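Long-range contacts in alpha-L-rhamnosidase (PDB 6GSZ), which probably hydrolyses terminal non-reducing alpha-L-rhamnose residues from alpha-L-rhamnosides: residues W175-E183 with A493-N504; K545-K556 with L613-K622. All coordinates share one frame; numbering follows the deposited sequence. Where two conformers were deposited one is given.

Interaction 1 (W175-E183 with A493-N504); sequences WQSYQYRHE and AWLKDARSEQLN. With NAG (2-acetamido-2-deoxy-beta-D-glucopyranose), chain B.
Arg-181 grips Asp-497 side-on, NE giving a 2.8 Å hydrogen bond to OD1 and NH2 one to OD2, in a salt bridge that fastens a loop of the beta domain following the N-terminal immunoglobulin-like domain (175-183) to a helix of the six-hairpin glycosidase domain (488-503). Both acceptors lie close to the guanidinium plane, yet the two flat groups are turned 41° apart, and the arginine nitrogens come from above the carboxylate plane. The backbone N of Ser-177 reaches OD2 from the opposite face at 3.0 Å, and a water held by Trp-175 O adds another bond to this oxygen, which should help keep Asp-497 charged. One turn on, Ser-177 OG donates to Glu-501 OE2 over 2.7 Å, meeting it on the anti side; Asn-515 N supplies that oxygen with a further donor. Tyr-180 lies along the helix, from Ser-500 toward Asn-504, with Ser-500 CB over one ring face in a CH-pi contact, 4.0 Å from the ring centroid, while Gln-179 CG covers the other face.

In the second shell, Glu-183 OE2 takes Arg-181 NH1 through its anti lone pair, extending the salt bridge into a network. The arginine chain runs out straight, then bends at chi3 (70°), which turns the guanidinium so that Ala-493 O lies over its face. Ser-177 O accepts from the backbone N atoms of Tyr-180 and Arg-181, tying the loop into a tight turn. At the outer end Asn-504 carries an N-linked sugar, whose O7 receives a nearly straight hydrogen bond (173°) from Gln-179 NE2 at 2.9 Å.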
# COMPACT_ATOMS: atom_id res chain seq x y z
N TRP A 175 11.10 0.51 4.12
CA TRP A 175 11.67 -0.81 3.98
C TRP A 175 11.83 -1.19 2.50
O TRP A 175 10.82 -1.53 1.84
CB TRP A 175 10.87 -1.87 4.73
CG TRP A 175 11.58 -3.18 4.83
CD1 TRP A 175 12.86 -3.47 4.46
CD2 TRP A 175 11.04 -4.40 5.35
NE1 TRP A 175 13.17 -4.77 4.75
CE2 TRP A 175 12.06 -5.37 5.29
CE3 TRP A 175 9.79 -4.75 5.88
CZ2 TRP A 175 11.89 -6.66 5.76
CZ3 TRP A 175 9.60 -6.04 6.32
CH2 TRP A 175 10.65 -6.97 6.29
N GLN A 176 13.05 -1.10 1.97
CA GLN A 176 13.41 -1.59 0.64
C GLN A 176 14.20 -2.90 0.82
O GLN A 176 14.73 -3.16 1.91
CB GLN A 176 14.21 -0.56 -0.16
CG GLN A 176 13.43 0.74 -0.40
CD GLN A 176 13.56 1.76 0.72
OE1 GLN A 176 14.69 2.08 1.16
NE2 GLN A 176 12.46 2.33 1.22
N SER A 177 14.42 -3.61 -0.28
CA SER A 177 15.37 -4.70 -0.36
C SER A 177 16.73 -3.99 -0.46
O SER A 177 17.32 -3.88 -1.52
CB SER A 177 15.09 -5.60 -1.54
OG SER A 177 13.85 -6.28 -1.38
N TYR A 178 17.25 -3.60 0.73
CA TYR A 178 18.31 -2.59 0.80
C TYR A 178 19.60 -3.02 0.10
O TYR A 178 20.35 -2.14 -0.35
CB TYR A 178 18.68 -2.28 2.25
CG TYR A 178 17.57 -1.76 3.10
CD1 TYR A 178 16.99 -0.52 2.88
CD2 TYR A 178 17.10 -2.49 4.18
CE1 TYR A 178 16.04 -0.00 3.74
CE2 TYR A 178 16.14 -2.00 5.05
CZ TYR A 178 15.58 -0.76 4.83
OH TYR A 178 14.64 -0.28 5.72
N GLN A 179 19.88 -4.33 0.04
CA GLN A 179 21.14 -4.74 -0.63
C GLN A 179 21.11 -4.48 -2.14
O GLN A 179 22.17 -4.56 -2.78
CB GLN A 179 21.51 -6.20 -0.33
CG GLN A 179 20.70 -7.29 -1.02
CD GLN A 179 19.42 -7.68 -0.33
OE1 GLN A 179 18.61 -6.84 0.14
NE2 GLN A 179 19.24 -9.00 -0.28
N TYR A 180 19.91 -4.29 -2.70
CA TYR A 180 19.71 -3.99 -4.12
C TYR A 180 19.33 -2.52 -4.34
O TYR A 180 19.82 -1.90 -5.29
CB TYR A 180 18.63 -4.89 -4.71
CG TYR A 180 18.93 -6.35 -4.60
CD1 TYR A 180 20.01 -6.88 -5.28
CD2 TYR A 180 18.16 -7.19 -3.82
CE1 TYR A 180 20.30 -8.23 -5.20
CE2 TYR A 180 18.48 -8.54 -3.69
CZ TYR A 180 19.53 -9.06 -4.42
OH TYR A 180 19.89 -10.36 -4.33
N ARG A 181 18.47 -1.99 -3.49
CA ARG A 181 17.86 -0.67 -3.72
C ARG A 181 17.63 -0.06 -2.34
O ARG A 181 17.05 -0.72 -1.48
CB ARG A 181 16.55 -0.81 -4.50
CG ARG A 181 15.90 0.51 -4.90
CD ARG A 181 14.63 0.29 -5.69
NE ARG A 181 13.58 -0.27 -4.84
CZ ARG A 181 12.71 0.42 -4.07
NH1 ARG A 181 12.54 1.75 -4.24
NH2 ARG A 181 12.00 -0.26 -3.16
N HIS A 182 18.10 1.17 -2.19
CA HIS A 182 18.01 1.83 -0.88
C HIS A 182 17.55 3.26 -1.11
O HIS A 182 18.25 4.04 -1.78
CB HIS A 182 19.36 1.75 -0.18
CG HIS A 182 19.41 2.14 1.26
ND1 HIS A 182 20.19 1.45 2.17
CD2 HIS A 182 18.78 3.13 1.93
CE1 HIS A 182 20.02 2.01 3.35
NE2 HIS A 182 19.22 3.06 3.25
N GLU A 183 16.33 3.57 -0.65
CA GLU A 183 15.77 4.89 -0.98
C GLU A 183 16.43 5.97 -0.13
O GLU A 183 16.84 5.72 1.04
CB GLU A 183 14.25 4.99 -0.78
CG GLU A 183 13.49 4.28 -1.90
CD GLU A 183 11.99 4.23 -1.72
OE1 GLU A 183 11.44 5.03 -0.93
OE2 GLU A 183 11.34 3.43 -2.45
N ALA A 493 7.65 0.59 -6.80
CA ALA A 493 8.84 0.39 -5.98
C ALA A 493 8.91 -1.06 -5.46
O ALA A 493 9.97 -1.74 -5.55
CB ALA A 493 8.86 1.41 -4.86
N TRP A 494 7.78 -1.53 -4.93
CA TRP A 494 7.74 -2.89 -4.38
C TRP A 494 8.12 -3.93 -5.44
O TRP A 494 8.84 -4.90 -5.19
CB TRP A 494 6.39 -3.15 -3.72
CG TRP A 494 6.31 -4.46 -3.03
CD1 TRP A 494 6.89 -4.80 -1.85
CD2 TRP A 494 5.63 -5.64 -3.46
NE1 TRP A 494 6.59 -6.10 -1.52
CE2 TRP A 494 5.84 -6.66 -2.51
CE3 TRP A 494 4.87 -5.96 -4.60
CZ2 TRP A 494 5.32 -7.95 -2.63
CZ3 TRP A 494 4.37 -7.23 -4.73
CH2 TRP A 494 4.60 -8.22 -3.77
N LEU A 495 7.55 -3.75 -6.65
CA LEU A 495 7.79 -4.70 -7.71
C LEU A 495 9.22 -4.67 -8.26
O LEU A 495 9.70 -5.71 -8.74
CB LEU A 495 6.76 -4.52 -8.83
CG LEU A 495 5.35 -5.03 -8.48
CD1 LEU A 495 4.32 -4.47 -9.43
CD2 LEU A 495 5.32 -6.56 -8.49
N LYS A 496 9.91 -3.51 -8.14
CA LYS A 496 11.35 -3.50 -8.44
C LYS A 496 12.12 -4.45 -7.50
O LYS A 496 12.98 -5.22 -7.92
CB LYS A 496 11.91 -2.07 -8.29
CG LYS A 496 11.45 -1.15 -9.41
CD LYS A 496 11.96 0.26 -9.21
CE LYS A 496 11.59 1.14 -10.38
NZ LYS A 496 11.98 2.54 -10.13
N ASP A 497 11.75 -4.39 -6.23
CA ASP A 497 12.39 -5.26 -5.22
C ASP A 497 12.02 -6.71 -5.47
O ASP A 497 12.87 -7.62 -5.37
CB ASP A 497 12.07 -4.80 -3.80
CG ASP A 497 12.76 -3.49 -3.44
OD1 ASP A 497 13.64 -3.02 -4.22
OD2 ASP A 497 12.41 -2.95 -2.34
N ALA A 498 10.75 -6.95 -5.86
CA ALA A 498 10.33 -8.32 -6.12
C ALA A 498 11.25 -8.92 -7.21
O ALA A 498 11.69 -10.07 -7.13
CB ALA A 498 8.88 -8.37 -6.52
N ARG A 499 11.48 -8.14 -8.29
CA ARG A 499 12.30 -8.56 -9.41
C ARG A 499 13.74 -8.84 -8.93
O ARG A 499 14.32 -9.86 -9.29
CB ARG A 499 12.24 -7.51 -10.53
CG ARG A 499 13.13 -7.80 -11.71
CD ARG A 499 12.85 -9.17 -12.31
NE ARG A 499 13.46 -9.30 -13.61
CZ ARG A 499 13.65 -10.46 -14.27
NH1 ARG A 499 13.27 -11.60 -13.69
NH2 ARG A 499 14.20 -10.42 -15.48
N SER A 500 14.34 -7.90 -8.19
CA SER A 500 15.70 -8.09 -7.70
C SER A 500 15.82 -9.37 -6.86
O SER A 500 16.80 -10.16 -7.05
CB SER A 500 16.14 -6.89 -6.87
OG SER A 500 16.24 -5.71 -7.65
N GLU A 501 14.84 -9.59 -5.98
CA GLU A 501 14.85 -10.74 -5.12
C GLU A 501 14.75 -12.03 -5.95
O GLU A 501 15.45 -13.03 -5.70
CB GLU A 501 13.74 -10.64 -4.07
CG GLU A 501 13.92 -9.49 -3.08
CD GLU A 501 14.85 -9.65 -1.90
OE1 GLU A 501 15.71 -10.54 -1.97
OE2 GLU A 501 14.61 -8.88 -0.95
N GLN A 502 13.82 -12.04 -6.93
CA GLN A 502 13.63 -13.17 -7.83
C GLN A 502 14.93 -13.53 -8.56
O GLN A 502 15.22 -14.74 -8.76
CB GLN A 502 12.52 -12.80 -8.80
CG GLN A 502 12.28 -13.87 -9.86
CD GLN A 502 11.47 -13.34 -11.02
OE1 GLN A 502 11.58 -12.16 -11.37
NE2 GLN A 502 10.67 -14.23 -11.60
N LEU A 503 15.67 -12.51 -9.02
CA LEU A 503 16.87 -12.80 -9.81
C LEU A 503 17.95 -13.49 -8.95
O LEU A 503 18.85 -14.10 -9.54
CB LEU A 503 17.40 -11.52 -10.44
CG LEU A 503 16.57 -11.06 -11.64
CD1 LEU A 503 16.90 -9.61 -12.00
CD2 LEU A 503 16.75 -12.00 -12.84
N ASN A 504 17.87 -13.39 -7.63
CA ASN A 504 18.78 -14.15 -6.76
C ASN A 504 18.12 -15.36 -6.12
O ASN A 504 18.64 -15.91 -5.15
CB ASN A 504 19.36 -13.26 -5.68
CG ASN A 504 20.58 -13.88 -5.03
OD1 ASN A 504 21.41 -14.52 -5.71
ND2 ASN A 504 20.67 -13.71 -3.72
C1 NAG B . 21.79 -14.25 -2.97
C2 NAG B . 22.24 -13.25 -1.90
C3 NAG B . 23.29 -13.85 -1.00
C4 NAG B . 22.83 -15.15 -0.39
C5 NAG B . 22.38 -16.08 -1.52
C6 NAG B . 21.75 -17.34 -0.95
C7 NAG B . 22.26 -10.80 -2.16
C8 NAG B . 22.90 -9.65 -2.91
N2 NAG B . 22.74 -12.03 -2.47
O3 NAG B . 23.60 -12.92 0.03
O4 NAG B . 23.95 -15.70 0.30
O5 NAG B . 21.35 -15.41 -2.27
O6 NAG B . 20.73 -17.00 0.05
O7 NAG B . 21.34 -10.63 -1.34
O HOH W 1 10.14 -2.78 -0.85
O HOH W 2 16.99 -10.88 0.39
O HOH W 3 16.07 -7.69 1.14
O HOH W 4 18.69 -12.02 -2.58

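Interaction 2 (K545-K556 with L613-K622); sequences KVMLEEQYGGAK and LANISTSLSK. With NAG (2-acetamido-2-deoxy-beta-D-glucopyranose), chain C; NAG (2-acetamido-2-deoxy-beta-D-glucopyranose), chain D.
Two helices of the six-hairpin glycosidase domain, 545-562 and 598-619, meet around the ring of Tyr-552. Its OH donates to Ser-617 OG at 2.7 Å, close to the ring plane, and Ser-617 OG in turn donates to Leu-613 O of its own helix, a relay that fixes the direction of both protons. Lys-622 slides past the ring in the opposite sense, laying CE over one face in a CH-pi contact 3.8 Å from the centroid; Lys-556 CB backs the other face. The short helical segments cross steeply, their N-to-C directions 136° apart, with their axes 10.7 Å from each other, as befits neighbours in an all-helical barrel. Ile-616 CG2 wedges between Tyr-552 CD1 and Leu-548 CD1, at 3.6 Å from the former, and Leu-548 CD2 packs on Leu-620 CD2. A Schellman motif with Ser-621 in positive phi closes helix 598-619 and swings Lys-622 back over the tyrosine. The lysine chain then bends at chi4 (-67°), bringing NZ within 2.9 Å of Glu-549 OE2 to form a salt bridge on the syn lone pair. Water 5 joins the same NZ to Glu-549 OE1 and Leu-620 O.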
# COMPACT_ATOMS: atom_id res chain seq x y z
N LYS A 545 2.32 1.67 -19.83
CA LYS A 545 3.01 0.69 -20.66
C LYS A 545 4.49 0.56 -20.27
O LYS A 545 5.09 -0.48 -20.46
CB LYS A 545 2.82 1.01 -22.16
CG LYS A 545 1.41 0.74 -22.66
CD LYS A 545 1.26 0.37 -24.14
CE LYS A 545 -0.17 0.60 -24.59
NZ LYS A 545 -0.55 2.03 -24.44
N VAL A 546 5.11 1.66 -19.82
CA VAL A 546 6.52 1.64 -19.41
C VAL A 546 6.71 0.74 -18.18
O VAL A 546 7.63 -0.09 -18.14
CB VAL A 546 7.07 3.06 -19.18
CG1 VAL A 546 8.48 3.02 -18.58
CG2 VAL A 546 7.05 3.83 -20.48
N MET A 547 5.82 0.91 -17.20
CA MET A 547 5.89 0.09 -16.03
C MET A 547 5.58 -1.38 -16.35
O MET A 547 6.19 -2.31 -15.80
CB MET A 547 4.98 0.69 -14.95
CG MET A 547 5.04 -0.02 -13.68
SD MET A 547 4.41 0.97 -12.29
CE MET A 547 2.73 1.30 -12.81
N LEU A 548 4.64 -1.61 -17.28
CA LEU A 548 4.35 -3.01 -17.68
C LEU A 548 5.59 -3.65 -18.31
O LEU A 548 5.96 -4.78 -17.99
CB LEU A 548 3.16 -3.04 -18.63
CG LEU A 548 2.68 -4.44 -19.01
CD1 LEU A 548 2.19 -5.20 -17.81
CD2 LEU A 548 1.58 -4.36 -20.06
N GLU A 549 6.28 -2.89 -19.17
CA GLU A 549 7.52 -3.40 -19.76
C GLU A 549 8.59 -3.67 -18.68
O GLU A 549 9.24 -4.72 -18.77
CB GLU A 549 8.07 -2.42 -20.79
CG GLU A 549 9.30 -2.92 -21.52
CD GLU A 549 9.04 -4.03 -22.51
OE1 GLU A 549 8.06 -3.92 -23.28
OE2 GLU A 549 9.85 -5.00 -22.53
N GLU A 550 8.76 -2.78 -17.69
CA GLU A 550 9.80 -3.07 -16.67
C GLU A 550 9.45 -4.30 -15.84
O GLU A 550 10.37 -4.97 -15.33
CB GLU A 550 10.09 -1.80 -15.87
CG GLU A 550 9.22 -1.52 -14.70
CD GLU A 550 9.30 -0.09 -14.17
OE1 GLU A 550 9.65 0.82 -14.99
OE2 GLU A 550 8.97 0.11 -12.97
N GLN A 551 8.16 -4.58 -15.69
CA GLN A 551 7.67 -5.71 -14.89
C GLN A 551 7.58 -7.02 -15.70
O GLN A 551 7.31 -8.09 -15.14
CB GLN A 551 6.35 -5.33 -14.22
CG GLN A 551 6.57 -4.25 -13.17
CD GLN A 551 5.34 -3.49 -12.75
OE1 GLN A 551 4.21 -3.88 -13.07
NE2 GLN A 551 5.53 -2.41 -12.00
N TYR A 552 7.77 -6.93 -17.02
CA TYR A 552 7.62 -8.07 -17.87
C TYR A 552 8.61 -9.18 -17.59
O TYR A 552 8.20 -10.37 -17.53
CB TYR A 552 7.70 -7.67 -19.35
CG TYR A 552 7.40 -8.80 -20.29
CD1 TYR A 552 6.10 -9.26 -20.44
CD2 TYR A 552 8.39 -9.44 -21.00
CE1 TYR A 552 5.79 -10.26 -21.35
CE2 TYR A 552 8.10 -10.47 -21.90
CZ TYR A 552 6.79 -10.89 -22.05
OH TYR A 552 6.48 -11.89 -22.95
N GLY A 553 9.88 -8.81 -17.38
CA GLY A 553 10.89 -9.87 -17.22
C GLY A 553 10.62 -10.74 -16.00
O GLY A 553 10.75 -11.97 -16.05
N GLY A 554 10.14 -10.14 -14.92
CA GLY A 554 9.78 -10.92 -13.74
C GLY A 554 8.69 -11.94 -14.03
O GLY A 554 8.73 -13.11 -13.62
N ALA A 555 7.63 -11.46 -14.71
CA ALA A 555 6.50 -12.31 -15.05
C ALA A 555 6.91 -13.46 -15.98
O ALA A 555 6.57 -14.61 -15.73
CB ALA A 555 5.40 -11.44 -15.67
N LYS A 556 7.66 -13.13 -17.02
CA LYS A 556 8.08 -14.12 -17.98
C LYS A 556 9.04 -15.15 -17.37
O LYS A 556 8.91 -16.36 -17.56
CB LYS A 556 8.70 -13.45 -19.20
CG LYS A 556 9.28 -14.42 -20.22
CD LYS A 556 9.54 -13.77 -21.56
CE LYS A 556 10.38 -14.60 -22.53
NZ LYS A 556 9.94 -15.98 -22.79
N LEU A 613 0.10 -13.73 -18.87
CA LEU A 613 1.37 -13.47 -19.56
C LEU A 613 1.17 -13.36 -21.09
O LEU A 613 1.79 -12.52 -21.73
CB LEU A 613 2.41 -14.52 -19.16
CG LEU A 613 3.82 -14.31 -19.75
CD1 LEU A 613 4.42 -12.96 -19.32
CD2 LEU A 613 4.70 -15.47 -19.33
N ALA A 614 0.30 -14.20 -21.67
CA ALA A 614 -0.09 -14.07 -23.08
C ALA A 614 -0.63 -12.66 -23.33
O ALA A 614 -0.23 -12.01 -24.29
CB ALA A 614 -1.10 -15.11 -23.48
N ASN A 615 -1.54 -12.21 -22.46
CA ASN A 615 -2.23 -10.95 -22.64
C ASN A 615 -1.27 -9.77 -22.48
O ASN A 615 -1.31 -8.81 -23.26
CB ASN A 615 -3.47 -10.86 -21.76
CG ASN A 615 -4.56 -11.79 -22.24
OD1 ASN A 615 -4.35 -12.64 -23.13
ND2 ASN A 615 -5.73 -11.65 -21.64
N ILE A 616 -0.38 -9.87 -21.47
CA ILE A 616 0.63 -8.81 -21.29
C ILE A 616 1.55 -8.76 -22.51
O ILE A 616 1.91 -7.67 -22.99
CB ILE A 616 1.44 -9.07 -19.99
CG1 ILE A 616 0.57 -8.87 -18.75
CG2 ILE A 616 2.69 -8.24 -19.99
CD1 ILE A 616 1.24 -9.51 -17.53
N SER A 617 1.92 -9.95 -23.01
CA SER A 617 2.77 -10.03 -24.21
C SER A 617 2.08 -9.28 -25.37
O SER A 617 2.72 -8.51 -26.06
CB SER A 617 3.09 -11.49 -24.56
OG SER A 617 3.81 -12.10 -23.50
N THR A 618 0.79 -9.52 -25.57
CA THR A 618 0.04 -8.84 -26.62
C THR A 618 0.04 -7.32 -26.41
O THR A 618 0.29 -6.56 -27.34
CB THR A 618 -1.36 -9.42 -26.67
OG1 THR A 618 -1.27 -10.80 -27.00
CG2 THR A 618 -2.21 -8.72 -27.70
N SER A 619 -0.19 -6.88 -25.18
CA SER A 619 -0.21 -5.45 -24.85
C SER A 619 1.12 -4.79 -25.23
O SER A 619 1.16 -3.61 -25.63
CB SER A 619 -0.54 -5.21 -23.38
OG SER A 619 -1.85 -5.65 -23.06
N LEU A 620 2.21 -5.55 -25.03
CA LEU A 620 3.57 -5.05 -25.28
C LEU A 620 4.11 -5.36 -26.67
O LEU A 620 5.23 -5.06 -26.97
CB LEU A 620 4.52 -5.67 -24.25
CG LEU A 620 4.32 -5.22 -22.80
CD1 LEU A 620 5.27 -5.96 -21.88
CD2 LEU A 620 4.44 -3.71 -22.62
N SER A 621 3.25 -5.85 -27.57
CA SER A 621 3.66 -6.14 -28.96
C SER A 621 4.82 -7.13 -29.01
O SER A 621 5.70 -7.05 -29.86
CB SER A 621 4.00 -4.89 -29.74
OG SER A 621 2.87 -4.47 -30.41
N LYS A 622 4.78 -8.13 -28.14
CA LYS A 622 5.72 -9.23 -28.15
C LYS A 622 5.00 -10.45 -28.75
O LYS A 622 4.42 -11.28 -28.06
CB LYS A 622 6.24 -9.48 -26.74
CG LYS A 622 7.02 -8.34 -26.13
CD LYS A 622 7.52 -8.66 -24.76
CE LYS A 622 8.05 -7.47 -23.98
NZ LYS A 622 9.27 -6.93 -24.57
C1 NAG C . -6.81 -12.52 -21.99
C2 NAG C . -7.88 -12.49 -20.92
C3 NAG C . -9.06 -13.39 -21.33
C4 NAG C . -9.53 -13.02 -22.72
C5 NAG C . -8.36 -13.02 -23.69
C6 NAG C . -8.75 -12.58 -25.10
C7 NAG C . -7.39 -12.17 -18.55
C8 NAG C . -6.75 -12.80 -17.34
N2 NAG C . -7.33 -12.90 -19.66
O3 NAG C . -10.12 -13.21 -20.38
O4 NAG C . -10.45 -14.06 -23.13
O5 NAG C . -7.37 -12.10 -23.20
O6 NAG C . -9.30 -11.24 -25.10
O7 NAG C . -7.88 -11.07 -18.52
C1 NAG D . 7.35 -20.36 -24.35
C2 NAG D . 8.69 -19.57 -24.30
C3 NAG D . 9.81 -20.47 -23.77
C4 NAG D . 9.36 -21.13 -22.45
C5 NAG D . 7.97 -21.72 -22.52
C6 NAG D . 7.43 -22.15 -21.16
C7 NAG D . 8.82 -17.77 -25.91
C8 NAG D . 9.22 -17.31 -27.27
N2 NAG D . 9.09 -19.03 -25.58
O3 NAG D . 11.01 -19.71 -23.59
O4 NAG D . 10.20 -22.26 -22.14
O5 NAG D . 7.01 -20.79 -23.09
O6 NAG D . 6.99 -21.02 -20.37
O7 NAG D . 8.19 -17.01 -25.15
O HOH W 5 7.90 -4.64 -26.09

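Interaction 1 joins two domains, whereas interaction 2 lies within the glycosidase domain alone; both are partly buried. Helix 545-562 connects them: one face of it packs on 613-622, and another on helix 488-503, where Gln-502 NE2 probably hydrogen-bonds Gly-554 O and Leu-495 packs on Gln-551. The chemistry differs accordingly. Where a loop meets a helix at the domain boundary, charge and water dominate, around a buried aspartate. Where two helices pack, aliphatic groups surround a tyrosine, and the salt bridge is left to the more exposed helix end. A glycan on Asn-504 takes part in interaction 1, whereas the one on Asn-615 springs from the helix of interaction 2 without joining the packing.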